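Local coordinates for protein probable uracil-DNA glycosylase (PDB 5X55) that belongs to the uracil-DNA glycosylase superfamily and is probably a viral DNA glycosylase, with a four-stranded parallel sheet flanked by helices, at residues F135-Y140 with A277-Y282. Numbering follows the deposited sequence.
Sequences FDFFKY and ADLIDY
The CB of D136 only loosely approaches the hydroxyl of Y282, in a helix-helix packing in which helix 135-142 runs against helix 273-286 of the uracil-DNA glycosylase fold. The two segments cross at 131°, their axes 10.8 Å apart. F137 carries most of the contact. No direct hydrogen bond joins the segments, but one water bridges them: it accepts from F137 N at 2.8 Å and lies 2.7 Å from Y282 OH. F137 CB sits over the centre of one face of the Y282 ring, 3.7 Å from the centroid, a CH-pi contact. With CG anti to the backbone N (chi1 162°), the phenyl ring reaches across to the other helix and meets the Y282 ring obliquely, the planes 59° apart; F137 CD1 comes within 3.5 Å of Y282 CG. Farther out, the carbonyl oxygen D278 O lies at the edge of the F137 ring, near its plane, 3.4 Å from CE1, and F137 CZ packs 3.9 Å from CB of L279, a side chain that also touches W134. D278 OD2 is salt-bridged to K144 and hydrogen-bonded to Y146, both just after helix 135-142. One turn after F137, Y140 turns the edge of its ring to the D278 carboxylate, with Y140 CE2 3.8 Å from D278 CG.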
ATOM      1  N   PHE A 135       5.940  17.121  -2.259  1.00 30.47           N
ATOM      2  CA  PHE A 135       7.271  17.644  -1.954  1.00 30.03           C
ATOM      3  C   PHE A 135       7.321  18.225  -0.544  1.00 29.14           C
ATOM      4  O   PHE A 135       8.309  18.038   0.177  1.00 31.17           O
ATOM      5  CB  PHE A 135       7.695  18.682  -3.003  1.00 32.40           C
ATOM      6  CG  PHE A 135       8.003  18.090  -4.381  1.00 36.75           C
ATOM      7  CD1 PHE A 135       8.050  16.709  -4.577  1.00 31.33           C
ATOM      8  CD2 PHE A 135       8.252  18.922  -5.479  1.00 35.90           C
ATOM      9  CE1 PHE A 135       8.324  16.165  -5.841  1.00 32.09           C
ATOM     10  CE2 PHE A 135       8.529  18.392  -6.748  1.00 29.15           C
ATOM     11  CZ  PHE A 135       8.566  17.012  -6.934  1.00 28.35           C
ATOM     12  N   ASP A 136       6.241  18.880  -0.110  1.00 31.51           N
ATOM     13  CA  ASP A 136       6.199  19.409   1.249  1.00 28.47           C
ATOM     14  C   ASP A 136       6.367  18.291   2.264  1.00 30.37           C
ATOM     15  O   ASP A 136       7.233  18.368   3.149  1.00 30.04           O
ATOM     16  CB  ASP A 136       4.900  20.186   1.485  1.00 32.80           C
ATOM     17  CG  ASP A 136       4.947  21.592   0.869  1.00 51.26           C
ATOM     18  OD1 ASP A 136       5.755  21.805  -0.066  1.00 51.46           O
ATOM     19  OD2 ASP A 136       4.189  22.486   1.312  1.00 59.28           O
ATOM     20  N   PHE A 137       5.591  17.211   2.122  1.00 27.21           N
ATOM     21  CA  PHE A 137       5.795  16.085   3.020  1.00 28.74           C
ATOM     22  C   PHE A 137       7.231  15.602   2.930  1.00 26.64           C
ATOM     23  O   PHE A 137       7.892  15.392   3.955  1.00 29.73           O
ATOM     24  CB  PHE A 137       4.824  14.946   2.707  1.00 27.08           C
ATOM     25  CG  PHE A 137       5.248  13.628   3.278  1.00 25.60           C
ATOM     26  CD1 PHE A 137       5.127  13.373   4.640  1.00 25.77           C
ATOM     27  CD2 PHE A 137       5.780  12.651   2.466  1.00 23.62           C
ATOM     28  CE1 PHE A 137       5.516  12.170   5.176  1.00 19.93           C
ATOM     29  CE2 PHE A 137       6.180  11.446   2.993  1.00 27.79           C
ATOM     30  CZ  PHE A 137       6.048  11.202   4.363  1.00 24.39           C
ATOM     31  N   PHE A 138       7.757  15.496   1.708  1.00 26.47           N
ATOM     32  CA  PHE A 138       9.100  14.962   1.575  1.00 28.58           C
ATOM     33  C   PHE A 138      10.122  15.910   2.189  1.00 31.38           C
ATOM     34  O   PHE A 138      11.090  15.460   2.814  1.00 26.94           O
ATOM     35  CB  PHE A 138       9.408  14.662   0.106  1.00 26.38           C
ATOM     36  CG  PHE A 138      10.245  13.446  -0.068  1.00 33.07           C
ATOM     37  CD1 PHE A 138      11.622  13.513   0.060  1.00 34.55           C
ATOM     38  CD2 PHE A 138       9.654  12.219  -0.300  1.00 37.82           C
ATOM     39  CE1 PHE A 138      12.396  12.378  -0.073  1.00 33.66           C
ATOM     40  CE2 PHE A 138      10.411  11.086  -0.435  1.00 32.52           C
ATOM     41  CZ  PHE A 138      11.784  11.159  -0.318  1.00 37.12           C
ATOM     42  N   LYS A 139       9.874  17.221   2.104  1.00 35.09           N
ATOM     43  CA  LYS A 139      10.786  18.170   2.735  1.00 35.40           C
ATOM     44  C   LYS A 139      10.789  17.985   4.249  1.00 29.35           C
ATOM     45  O   LYS A 139      11.836  18.105   4.896  1.00 30.66           O
ATOM     46  CB  LYS A 139      10.394  19.597   2.344  1.00 38.40           C
ATOM     47  CG  LYS A 139      11.155  20.698   3.070  1.00 45.17           C
ATOM     48  CD  LYS A 139      10.662  22.077   2.629  1.00 54.36           C
ATOM     49  CE  LYS A 139      11.253  23.199   3.475  1.00 53.90           C
ATOM     50  NZ  LYS A 139      10.556  24.497   3.225  1.00 59.57           N
ATOM     51  N   TYR A 140       9.636  17.638   4.825  1.00 30.72           N
ATOM     52  CA  TYR A 140       9.599  17.365   6.259  1.00 33.11           C
ATOM     53  C   TYR A 140      10.365  16.091   6.597  1.00 36.47           C
ATOM     54  O   TYR A 140      11.014  16.007   7.648  1.00 33.74           O
ATOM     55  CB  TYR A 140       8.153  17.266   6.747  1.00 36.18           C
ATOM     56  CG  TYR A 140       8.030  16.748   8.171  1.00 38.73           C
ATOM     57  CD1 TYR A 140       8.267  17.584   9.264  1.00 36.99           C
ATOM     58  CD2 TYR A 140       7.660  15.427   8.422  1.00 36.03           C
ATOM     59  CE1 TYR A 140       8.152  17.114  10.575  1.00 31.81           C
ATOM     60  CE2 TYR A 140       7.546  14.946   9.733  1.00 37.24           C
ATOM     61  CZ  TYR A 140       7.792  15.798  10.802  1.00 38.22           C
ATOM     62  OH  TYR A 140       7.684  15.320  12.097  1.00 42.61           O
ATOM     63  N   ALA A 277       5.496   5.954   9.510  1.00 18.96           N
ATOM     64  CA  ALA A 277       4.855   6.666  10.612  1.00 19.08           C
ATOM     65  C   ALA A 277       4.672   8.137  10.277  1.00 19.71           C
ATOM     66  O   ALA A 277       3.601   8.707  10.512  1.00 18.72           O
ATOM     67  CB  ALA A 277       5.667   6.504  11.897  1.00 20.02           C
ATOM     68  N   ASP A 278       5.702   8.768   9.695  1.00 19.89           N
ATOM     69  CA  ASP A 278       5.562  10.162   9.285  1.00 19.87           C
ATOM     70  C   ASP A 278       4.555  10.327   8.146  1.00 19.51           C
ATOM     71  O   ASP A 278       3.905  11.370   8.044  1.00 22.59           O
ATOM     72  CB  ASP A 278       6.923  10.730   8.881  1.00 26.31           C
ATOM     73  CG  ASP A 278       7.772  11.128  10.078  1.00 27.49           C
ATOM     74  OD1 ASP A 278       7.210  11.345  11.173  1.00 33.13           O
ATOM     75  OD2 ASP A 278       9.007  11.223   9.920  1.00 33.71           O
ATOM     76  N   LEU A 279       4.404   9.325   7.287  1.00 17.82           N
ATOM     77  CA  LEU A 279       3.403   9.418   6.229  1.00 21.10           C
ATOM     78  C   LEU A 279       1.991   9.386   6.810  1.00 16.85           C
ATOM     79  O   LEU A 279       1.143  10.234   6.471  1.00 16.77           O
ATOM     80  CB  LEU A 279       3.632   8.287   5.223  1.00 18.02           C
ATOM     81  CG  LEU A 279       2.665   8.078   4.063  1.00 25.43           C
ATOM     82  CD1 LEU A 279       2.363   9.394   3.336  1.00 18.64           C
ATOM     83  CD2 LEU A 279       3.246   7.014   3.107  1.00 20.62           C
ATOM     84  N   ILE A 280       1.733   8.436   7.721  1.00 17.74           N
ATOM     85  CA  ILE A 280       0.431   8.367   8.393  1.00 18.47           C
ATOM     86  C   ILE A 280       0.154   9.668   9.130  1.00 20.05           C
ATOM     87  O   ILE A 280      -0.929  10.262   9.003  1.00 23.95           O
ATOM     88  CB  ILE A 280       0.369   7.171   9.370  1.00 23.70           C
ATOM     89  CG1 ILE A 280       0.819   5.841   8.729  1.00 18.31           C
ATOM     90  CG2 ILE A 280      -1.010   7.066  10.016  1.00 16.77           C
ATOM     91  CD1 ILE A 280      -0.038   5.362   7.650  1.00 19.98           C
ATOM     92  N   ASP A 281       1.134  10.128   9.919  1.00 20.00           N
ATOM     93  CA  ASP A 281       0.937  11.331  10.728  1.00 21.65           C
ATOM     94  C   ASP A 281       0.707  12.548   9.851  1.00 25.37           C
ATOM     95  O   ASP A 281      -0.122  13.404  10.171  1.00 24.17           O
ATOM     96  CB  ASP A 281       2.141  11.561  11.651  1.00 19.08           C
ATOM     97  CG  ASP A 281       2.298  10.452  12.687  1.00 27.32           C
ATOM     98  OD1 ASP A 281       1.315   9.699  12.910  1.00 24.79           O
ATOM     99  OD2 ASP A 281       3.402  10.313  13.263  1.00 32.07           O
ATOM    100  N   TYR A 282       1.442  12.646   8.741  1.00 21.90           N
ATOM    101  CA  TYR A 282       1.230  13.750   7.818  1.00 22.99           C
ATOM    102  C   TYR A 282      -0.209  13.767   7.316  1.00 23.95           C
ATOM    103  O   TYR A 282      -0.855  14.826   7.267  1.00 23.84           O
ATOM    104  CB  TYR A 282       2.210  13.644   6.649  1.00 22.23           C
ATOM    105  CG  TYR A 282       2.027  14.741   5.634  1.00 30.65           C
ATOM    106  CD1 TYR A 282       2.649  15.980   5.799  1.00 31.74           C
ATOM    107  CD2 TYR A 282       1.219  14.555   4.522  1.00 25.81           C
ATOM    108  CE1 TYR A 282       2.476  16.997   4.870  1.00 31.75           C
ATOM    109  CE2 TYR A 282       1.037  15.568   3.591  1.00 25.32           C
ATOM    110  CZ  TYR A 282       1.663  16.781   3.770  1.00 29.84           C
ATOM    111  OH  TYR A 282       1.492  17.788   2.843  1.00 36.74           O
TER
HETATM  112  O   HOH W   1       3.130  17.316   0.727  1.00 29.74           O